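Local structure of beta-L-arabinobiosidase (Bacteroides thetaiotaomicron, 5MQR) at residues F633-E637 / G990-I994; A918-T923 / L998-G1003; I732-R737 / D773-L778. The protein is a multi-domain glycosidase, a beta-L-arabinobiosidase linked to the breakdown of plant pectin, possibly with sialidase activity as well. All blocks are in the same frame, centred on the assembly; numbering follows the deposited sequence.

Contact 1: residues F633-E637 / G990-I994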
loop_
_atom_site.group_PDB
_atom_site.type_symbol
_atom_site.label_atom_id
_atom_site.label_comp_id
_atom_site.label_asym_id
_atom_site.label_seq_id
_atom_site.Cartn_x
_atom_site.Cartn_y
_atom_site.Cartn_z
ATOM N N PHE A 633 25.382 2.610 12.591
ATOM C CA PHE A 633 26.403 3.604 12.245
ATOM C C PHE A 633 27.056 4.208 13.502
ATOM O O PHE A 633 28.277 4.394 13.553
ATOM C CB PHE A 633 25.823 4.717 11.350
ATOM C CG PHE A 633 25.122 4.229 10.096
ATOM C CD1 PHE A 633 25.533 3.059 9.415
ATOM C CD2 PHE A 633 24.068 4.964 9.567
ATOM C CE1 PHE A 633 24.882 2.651 8.263
ATOM C CE2 PHE A 633 23.414 4.549 8.413
ATOM C CZ PHE A 633 23.812 3.385 7.769
ATOM N N ASN A 634 26.245 4.467 14.525
ATOM C CA ASN A 634 26.756 4.992 15.792
ATOM C C ASN A 634 27.692 4.014 16.523
ATOM O O ASN A 634 28.649 4.430 17.134
ATOM C CB ASN A 634 25.592 5.394 16.706
ATOM C CG ASN A 634 24.822 6.591 16.193
ATOM O OD1 ASN A 634 25.289 7.353 15.328
ATOM N ND2 ASN A 634 23.615 6.757 16.705
ATOM N N GLY A 635 27.405 2.718 16.435
ATOM C CA GLY A 635 28.164 1.674 17.115
ATOM C C GLY A 635 29.378 1.148 16.368
ATOM O O GLY A 635 30.248 0.570 16.993
HETATM N N MSE A 636 29.476 1.363 15.053
HETATM C CA MSE A 636 30.503 0.664 14.226
HETATM C C MSE A 636 31.888 1.258 14.281
HETATM O O MSE A 636 32.868 0.586 13.936
HETATM C CB MSE A 636 30.037 0.538 12.769
HETATM C CG MSE A 636 30.126 1.840 11.980
HETATM SE SE MSE A 636 29.195 1.624 10.265
HETATM C CE MSE A 636 29.438 3.493 9.654
ATOM N N GLU A 637 31.975 2.518 14.700
ATOM C CA GLU A 637 33.240 3.257 14.744
ATOM C C GLU A 637 33.099 4.447 15.704
ATOM O O GLU A 637 31.980 4.846 16.051
ATOM C CB GLU A 637 33.681 3.720 13.313
ATOM C CG GLU A 637 32.657 4.610 12.579
ATOM C CD GLU A 637 32.774 4.628 11.038
ATOM O OE1 GLU A 637 32.369 5.658 10.424
ATOM O OE2 GLU A 637 33.244 3.623 10.432
ATOM N N GLY A 990 35.130 -2.491 5.314
ATOM C CA GLY A 990 33.860 -3.168 5.438
ATOM C C GLY A 990 32.660 -2.359 5.883
ATOM O O GLY A 990 31.572 -2.917 6.045
ATOM N N ARG A 991 32.832 -1.054 6.053
ATOM C CA ARG A 991 31.784 -0.191 6.585
ATOM C C ARG A 991 31.537 0.943 5.627
ATOM O O ARG A 991 32.450 1.357 4.940
ATOM C CB ARG A 991 32.214 0.413 7.910
ATOM C CG ARG A 991 32.557 -0.607 8.968
ATOM C CD ARG A 991 32.860 0.055 10.297
ATOM N NE ARG A 991 34.157 0.740 10.306
ATOM C CZ ARG A 991 35.319 0.164 10.575
ATOM N NH1 ARG A 991 35.410 -1.145 10.836
ATOM N NH2 ARG A 991 36.416 0.899 10.577
ATOM N N PRO A 992 30.306 1.460 5.590
ATOM C CA PRO A 992 30.042 2.610 4.733
ATOM C C PRO A 992 30.999 3.747 5.048
ATOM O O PRO A 992 31.386 3.944 6.216
ATOM C CB PRO A 992 28.612 3.019 5.071
ATOM C CG PRO A 992 28.001 1.870 5.813
ATOM C CD PRO A 992 29.099 0.976 6.294
ATOM N N TYR A 993 31.395 4.452 3.989
ATOM C CA TYR A 993 32.466 5.412 4.045
ATOM C C TYR A 993 32.360 6.369 2.862
ATOM O O TYR A 993 32.214 5.931 1.723
ATOM C CB TYR A 993 33.791 4.681 4.017
ATOM C CG TYR A 993 34.993 5.577 4.161
ATOM C CD1 TYR A 993 35.539 6.205 3.057
ATOM C CD2 TYR A 993 35.617 5.768 5.402
ATOM C CE1 TYR A 993 36.663 7.018 3.166
ATOM C CE2 TYR A 993 36.743 6.593 5.527
ATOM C CZ TYR A 993 37.248 7.229 4.396
ATOM O OH TYR A 993 38.368 8.043 4.432
ATOM N N ILE A 994 32.408 7.663 3.152
ATOM C CA ILE A 994 32.468 8.694 2.124
ATOM C C ILE A 994 33.697 9.538 2.455
ATOM O O ILE A 994 33.755 10.231 3.496
ATOM C CB ILE A 994 31.175 9.539 1.985
ATOM C CG1 ILE A 994 31.296 10.584 0.861
ATOM C CG2 ILE A 994 30.802 10.261 3.269
ATOM C CD1 ILE A 994 31.570 10.004 -0.514
HETATM O O HOH W 1 32.087 6.058 7.741
HETATM O O HOH W 2 33.769 3.549 7.602
#
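The first torsions of M636 (75°) and E637 (58°) set each CG between the backbone N and the carbonyl carbon. From there both chains run extended, M636 to R991 and P992, E637 to R991. F633 lies in helix 627-636, and M636 and E637 come at its C-terminal end. R991 and P992 form the second strand of the short beta hairpin 987-988/991-992. This hairpin, in the MGH1-like glycoside hydrolase region, packs on the end of the helix.

M636 is selenomethionine in this crystal. Its chain lies alongside that of R991, the two running opposite ways. CG of M636 lies 3.7 Å from CD of R991. Its SE reaches further, to 4.0 Å from CD of P992. F633 adds a ring from one turn earlier in the helix, and its CE1 is 4.0 Å from CG of P992. The F633 side chain stands roughly perpendicular to P992. W677 also meets the F633 ring, while Y674 and E670 of helix 666-680 touch P992.

The polar part is a salt bridge. R991 bends at its third torsion, and its NE donates to OE2 of E637 at 3.0 Å. NE comes in nearly in line with the C-O bond of OE2, and the hydrogen bond is moderately bent. The guanidinium holds OE2 near its own plane, but the carboxylate plane is turned 89° to it, so the two groups do not pair flat. The carbonyl O of M636 lies over one face of the guanidinium. OE1 of E637 has its own partner, the hydroxyl of Y1015.

Two waters fill in between E637 and the strand. One lies 2.7 Å from OE1 of E637 and the other 2.9 Å from OE2 of E637. Both meet the same carbonyl O of P992.

Contact 2: residues A918-T923 / L998-G1003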
loop_
_atom_site.group_PDB
_atom_site.type_symbol
_atom_site.label_atom_id
_atom_site.label_comp_id
_atom_site.label_asym_id
_atom_site.label_seq_id
_atom_site.Cartn_x
_atom_site.Cartn_y
_atom_site.Cartn_z
ATOM N N ALA A 918 35.210 2.894 -15.356
ATOM C CA ALA A 918 36.257 2.199 -14.575
ATOM C C ALA A 918 35.646 1.187 -13.616
ATOM O O ALA A 918 34.425 1.234 -13.379
ATOM C CB ALA A 918 37.105 3.206 -13.808
ATOM N N PRO A 919 36.484 0.285 -13.048
ATOM C CA PRO A 919 35.920 -0.697 -12.139
ATOM C C PRO A 919 35.151 -0.138 -10.931
ATOM O O PRO A 919 34.154 -0.749 -10.545
ATOM C CB PRO A 919 37.139 -1.533 -11.715
ATOM C CG PRO A 919 38.021 -1.490 -12.909
ATOM C CD PRO A 919 37.873 -0.068 -13.399
ATOM N N TYR A 920 35.555 1.009 -10.390
ATOM C CA TYR A 920 34.815 1.612 -9.251
ATOM C C TYR A 920 33.912 2.822 -9.568
ATOM O O TYR A 920 33.404 3.466 -8.651
ATOM C CB TYR A 920 35.763 1.844 -8.058
ATOM C CG TYR A 920 36.093 0.520 -7.416
ATOM C CD1 TYR A 920 37.088 -0.301 -7.928
ATOM C CD2 TYR A 920 35.359 0.058 -6.354
ATOM C CE1 TYR A 920 37.355 -1.537 -7.377
ATOM C CE2 TYR A 920 35.608 -1.175 -5.792
ATOM C CZ TYR A 920 36.600 -1.975 -6.299
ATOM O OH TYR A 920 36.839 -3.198 -5.706
ATOM N N GLY A 921 33.646 3.064 -10.852
ATOM C CA GLY A 921 32.748 4.134 -11.314
ATOM C C GLY A 921 33.361 5.020 -12.393
ATOM O O GLY A 921 33.997 4.534 -13.324
ATOM N N LEU A 922 33.207 6.331 -12.236
ATOM C CA LEU A 922 33.492 7.309 -13.285
ATOM C C LEU A 922 34.756 8.076 -12.953
ATOM O O LEU A 922 34.885 8.626 -11.847
ATOM C CB LEU A 922 32.334 8.301 -13.435
ATOM C CG LEU A 922 31.004 7.663 -13.833
ATOM C CD1 LEU A 922 29.860 8.595 -13.512
ATOM C CD2 LEU A 922 30.961 7.278 -15.297
ATOM N N THR A 923 35.687 8.094 -13.900
ATOM C CA THR A 923 36.954 8.788 -13.734
ATOM C C THR A 923 36.721 10.287 -13.966
ATOM O O THR A 923 35.662 10.696 -14.493
ATOM C CB THR A 923 37.987 8.265 -14.727
ATOM O OG1 THR A 923 37.421 8.289 -16.043
ATOM C CG2 THR A 923 38.417 6.846 -14.385
ATOM N N LEU A 998 39.120 8.338 -4.687
ATOM C CA LEU A 998 39.563 6.940 -4.669
ATOM C C LEU A 998 40.133 6.460 -5.999
ATOM O O LEU A 998 39.876 7.034 -7.064
ATOM C CB LEU A 998 38.389 6.030 -4.264
ATOM C CG LEU A 998 37.212 6.063 -5.243
ATOM C CD1 LEU A 998 36.799 4.661 -5.642
ATOM C CD2 LEU A 998 36.006 6.841 -4.733
ATOM N N ASP A 999 40.876 5.373 -5.909
ATOM C CA ASP A 999 41.492 4.730 -7.050
ATOM C C ASP A 999 40.420 4.064 -7.924
ATOM O O ASP A 999 39.591 3.307 -7.426
ATOM C CB ASP A 999 42.516 3.707 -6.558
ATOM C CG ASP A 999 43.333 3.124 -7.679
ATOM O OD1 ASP A 999 42.765 2.421 -8.547
ATOM O OD2 ASP A 999 44.541 3.385 -7.716
ATOM N N GLU A 1000 40.437 4.381 -9.218
ATOM C CA GLU A 1000 39.393 3.954 -10.150
ATOM C C GLU A 1000 39.389 2.448 -10.445
ATOM O O GLU A 1000 38.330 1.876 -10.761
ATOM C CB GLU A 1000 39.462 4.761 -11.468
ATOM C CG GLU A 1000 40.542 4.346 -12.485
ATOM C CD GLU A 1000 41.989 4.718 -12.119
ATOM O OE1 GLU A 1000 42.222 5.500 -11.155
ATOM O OE2 GLU A 1000 42.917 4.236 -12.830
ATOM N N VAL A 1001 40.574 1.832 -10.367
ATOM C CA VAL A 1001 40.752 0.380 -10.586
ATOM C C VAL A 1001 40.598 -0.437 -9.291
ATOM O O VAL A 1001 39.996 -1.517 -9.321
ATOM C CB VAL A 1001 42.131 0.065 -11.217
ATOM C CG1 VAL A 1001 42.389 -1.448 -11.354
ATOM C CG2 VAL A 1001 42.267 0.745 -12.573
ATOM N N THR A 1002 41.172 0.058 -8.186
ATOM C CA THR A 1002 41.282 -0.738 -6.952
ATOM C C THR A 1002 40.261 -0.408 -5.931
ATOM O O THR A 1002 40.077 -1.181 -5.039
ATOM C CB THR A 1002 42.643 -0.630 -6.241
ATOM O OG1 THR A 1002 42.830 0.685 -5.712
ATOM C CG2 THR A 1002 43.749 -0.952 -7.198
ATOM N N GLY A 1003 39.628 0.746 -6.032
ATOM C CA GLY A 1003 38.647 1.179 -5.045
ATOM C C GLY A 1003 39.254 1.789 -3.784
ATOM O O GLY A 1003 38.520 2.223 -2.898
#
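Y920 lays one face of its ring on G1003, whose CA sits 3.5 Å from the ring centroid in a CH-pi contact. Y920 is the third residue of a type I turn from A918 to G921, the tip of the two-stranded hairpin 917-918/921-922. This tip docks on the loop 998-1003.

The ring belongs to the tight part. Its CD1 is 3.3 Å from G1003 N, and V1001 O meets its edge, 3.3 Å from CE1. Further in, A918 CB is 3.7 Å from E1000 CB, and T923 CG2 is equally close to the same E1000 CB. CG of E1000 is set between its backbone N and carbonyl carbon (chi1 79°), and the chain then bends, taking the carboxylate away from the hairpin. The backbone N of Y920 donates to E1000 O at 2.9 Å. CD of P919, though the residue is exposed, packs 3.3 Å from the same E1000 O.

The loose side is V1001 and T1002. Both are exposed and start their side chains away from the hairpin.

D999 OD1 accepts from the backbone N of V1001 and of T1002, an Asx turn and Asx motif.

The single cross-segment hydrogen bond is backbone to backbone. The rest is van der Waals and CH-pi contact, so the join depends mainly on shape. R933 NH1 makes salt bridges to both D999 OD2 and E1000 OE1, so one arginine probably balances both acids.

Contact 3: residues I732-R737 / D773-L778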
loop_
_atom_site.group_PDB
_atom_site.type_symbol
_atom_site.label_atom_id
_atom_site.label_comp_id
_atom_site.label_asym_id
_atom_site.label_seq_id
_atom_site.Cartn_x
_atom_site.Cartn_y
_atom_site.Cartn_z
ATOM N N ILE A 732 22.383 28.768 4.225
ATOM C CA ILE A 732 22.429 29.733 3.141
ATOM C C ILE A 732 22.611 31.157 3.683
ATOM O O ILE A 732 23.518 31.869 3.232
ATOM C CB ILE A 732 21.176 29.616 2.229
ATOM C CG1 ILE A 732 21.247 28.296 1.459
ATOM C CG2 ILE A 732 21.061 30.787 1.247
ATOM C CD1 ILE A 732 19.950 27.910 0.809
ATOM N N HIS A 733 21.790 31.576 4.645
ATOM C CA HIS A 733 21.929 32.945 5.166
ATOM C C HIS A 733 23.308 33.171 5.788
ATOM O O HIS A 733 23.860 34.242 5.659
ATOM C CB HIS A 733 20.804 33.317 6.134
ATOM C CG HIS A 733 19.471 33.512 5.464
ATOM N ND1 HIS A 733 18.278 33.522 6.161
ATOM C CD2 HIS A 733 19.142 33.664 4.157
ATOM C CE1 HIS A 733 17.275 33.681 5.314
ATOM N NE2 HIS A 733 17.774 33.776 4.095
ATOM N N THR A 734 23.880 32.142 6.402
ATOM C CA THR A 734 25.221 32.230 6.971
ATOM C C THR A 734 26.280 32.555 5.892
ATOM O O THR A 734 27.124 33.424 6.107
ATOM C CB THR A 734 25.560 30.924 7.702
ATOM O OG1 THR A 734 24.737 30.808 8.871
ATOM C CG2 THR A 734 27.017 30.870 8.093
ATOM N N TRP A 735 26.216 31.869 4.745
ATOM C CA TRP A 735 27.109 32.164 3.623
ATOM C C TRP A 735 26.947 33.591 3.120
ATOM O O TRP A 735 27.957 34.248 2.853
ATOM C CB TRP A 735 26.941 31.184 2.441
ATOM C CG TRP A 735 27.705 29.935 2.581
ATOM C CD1 TRP A 735 27.196 28.685 2.752
ATOM C CD2 TRP A 735 29.128 29.795 2.583
ATOM N NE1 TRP A 735 28.211 27.771 2.855
ATOM C CE2 TRP A 735 29.411 28.429 2.772
ATOM C CE3 TRP A 735 30.187 30.687 2.445
ATOM C CZ2 TRP A 735 30.717 27.936 2.807
ATOM C CZ3 TRP A 735 31.482 30.198 2.494
ATOM C CH2 TRP A 735 31.732 28.836 2.654
ATOM N N TYR A 736 25.709 34.068 2.998
ATOM C CA TYR A 736 25.457 35.355 2.309
ATOM C C TYR A 736 25.362 36.573 3.228
ATOM O O TYR A 736 25.544 37.705 2.771
ATOM C CB TYR A 736 24.220 35.260 1.415
ATOM C CG TYR A 736 24.466 34.407 0.193
ATOM C CD1 TYR A 736 24.242 33.033 0.218
ATOM C CD2 TYR A 736 24.939 34.971 -0.992
ATOM C CE1 TYR A 736 24.480 32.241 -0.904
ATOM C CE2 TYR A 736 25.185 34.187 -2.113
ATOM C CZ TYR A 736 24.943 32.825 -2.070
ATOM O OH TYR A 736 25.180 32.050 -3.168
ATOM N N ARG A 737 25.063 36.347 4.504
ATOM C CA ARG A 737 24.877 37.437 5.458
ATOM C C ARG A 737 25.634 37.246 6.764
ATOM O O ARG A 737 25.492 38.044 7.675
ATOM C CB ARG A 737 23.388 37.589 5.744
ATOM C CG ARG A 737 22.600 37.997 4.510
ATOM C CD ARG A 737 21.164 37.569 4.596
ATOM N NE ARG A 737 20.484 37.769 3.320
ATOM C CZ ARG A 737 19.170 37.667 3.130
ATOM N NH1 ARG A 737 18.362 37.346 4.130
ATOM N NH2 ARG A 737 18.663 37.892 1.924
ATOM N N ASP A 773 13.514 36.836 -1.223
ATOM C CA ASP A 773 14.409 37.573 -0.319
ATOM C C ASP A 773 15.920 37.356 -0.581
ATOM O O ASP A 773 16.718 38.187 -0.192
ATOM C CB ASP A 773 14.053 37.248 1.145
ATOM C CG ASP A 773 14.969 37.932 2.146
ATOM O OD1 ASP A 773 14.801 39.146 2.412
ATOM O OD2 ASP A 773 15.882 37.235 2.642
HETATM N N MSE A 774 16.290 36.245 -1.222
HETATM C CA MSE A 774 17.696 35.921 -1.567
HETATM C C MSE A 774 18.161 36.450 -2.920
HETATM O O MSE A 774 19.346 36.373 -3.242
HETATM C CB MSE A 774 17.902 34.389 -1.550
HETATM C CG MSE A 774 18.303 33.869 -0.170
HETATM SE SE MSE A 774 20.029 34.585 0.438
HETATM C CE MSE A 774 21.182 33.841 -0.988
ATOM N N THR A 775 17.228 36.987 -3.708
ATOM C CA THR A 775 17.471 37.417 -5.097
ATOM C C THR A 775 18.604 38.468 -5.216
ATOM O O THR A 775 19.529 38.274 -6.003
ATOM C CB THR A 775 16.110 37.841 -5.746
ATOM O OG1 THR A 775 15.423 36.650 -6.182
ATOM C CG2 THR A 775 16.248 38.757 -6.874
ATOM N N LYS A 776 18.548 39.542 -4.432
ATOM C CA LYS A 776 19.591 40.568 -4.476
ATOM C C LYS A 776 20.969 40.023 -4.132
ATOM O O LYS A 776 21.932 40.342 -4.815
ATOM C CB LYS A 776 19.268 41.740 -3.546
ATOM C CG LYS A 776 18.097 42.570 -4.033
ATOM C CD LYS A 776 17.935 43.853 -3.215
ATOM C CE LYS A 776 16.503 44.377 -3.262
ATOM N NZ LYS A 776 16.497 45.870 -3.200
ATOM N N ASP A 777 21.029 39.177 -3.102
ATOM C CA ASP A 777 22.270 38.543 -2.667
ATOM C C ASP A 777 22.893 37.725 -3.787
ATOM O O ASP A 777 24.123 37.735 -3.949
ATOM C CB ASP A 777 22.064 37.609 -1.480
ATOM C CG ASP A 777 21.419 38.285 -0.299
ATOM O OD1 ASP A 777 20.180 38.555 -0.379
ATOM O OD2 ASP A 777 22.132 38.514 0.710
ATOM N N LEU A 778 22.048 37.019 -4.547
ATOM C CA LEU A 778 22.509 36.226 -5.686
ATOM C C LEU A 778 22.964 37.071 -6.865
ATOM O O LEU A 778 23.910 36.678 -7.562
ATOM C CB LEU A 778 21.462 35.223 -6.130
ATOM C CG LEU A 778 21.129 34.149 -5.090
ATOM C CD1 LEU A 778 19.904 33.384 -5.578
ATOM C CD2 LEU A 778 22.314 33.236 -4.796
HETATM O O HOH W 3 15.958 34.639 2.256
#
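R737 reaches from helix 726-737 across to D773 and D777 on helix 768-788. Beyond CB, its CG passes 3.9 Å from D777 OD2. CD continues the extended chain alongside the same oxygen. NE then donates to D777 OD2 at 3.2 Å, nearly straight (175°). At the tip, NH2 donates to D777 OD1 at 2.8 Å, so this carboxylate is gripped side-on, its oxygens met from above their plane. NH1 and NH2 both donate to one oxygen, D773 OD2, each at 2.9 Å. All these acceptors lie close to the guanidinium plane, which fixes its rotation. NH1 also sits over one face of the H733 ring.

M774 SE lies over one face of that guanidinium. This selenomethionine bends twice and enters a hole formed by I732, H733, Y736 and R737. Its CE rests over the Y736 face, 3.5 Å from the ring centroid, while Y736 OH turns to E781. A water bridges H733 NE2 and D773 OD2.

The axes of the two helix segments cross at 41°, 11.0 Å apart at closest approach. A single knob-into-hole, M774, beside a salt-bridge network joins two helices here, consistent with the helical barrel of six-hairpin glycosidases.

From the N terminus, segment 633-637 comes first and waits 353 residues for its partner. Within that long loop, contact 3 opens and closes, so it is nested in contact 1. It closes before segment 918-923 opens contact 2 later in the same loop. Segment 990-994 then closes contact 1, and 998-1003 closes contact 2 soon after, so these two cross. Their second segments are close in sequence, but the contacts do not otherwise touch; their centres are about 21 Å apart. Contact 3 stands apart, its nearest atoms about 17 Å from contact 1 and 23 Å from contact 2. Together they tie the end of helix 627-636, two short hairpins and helices 726-737 and 768-788.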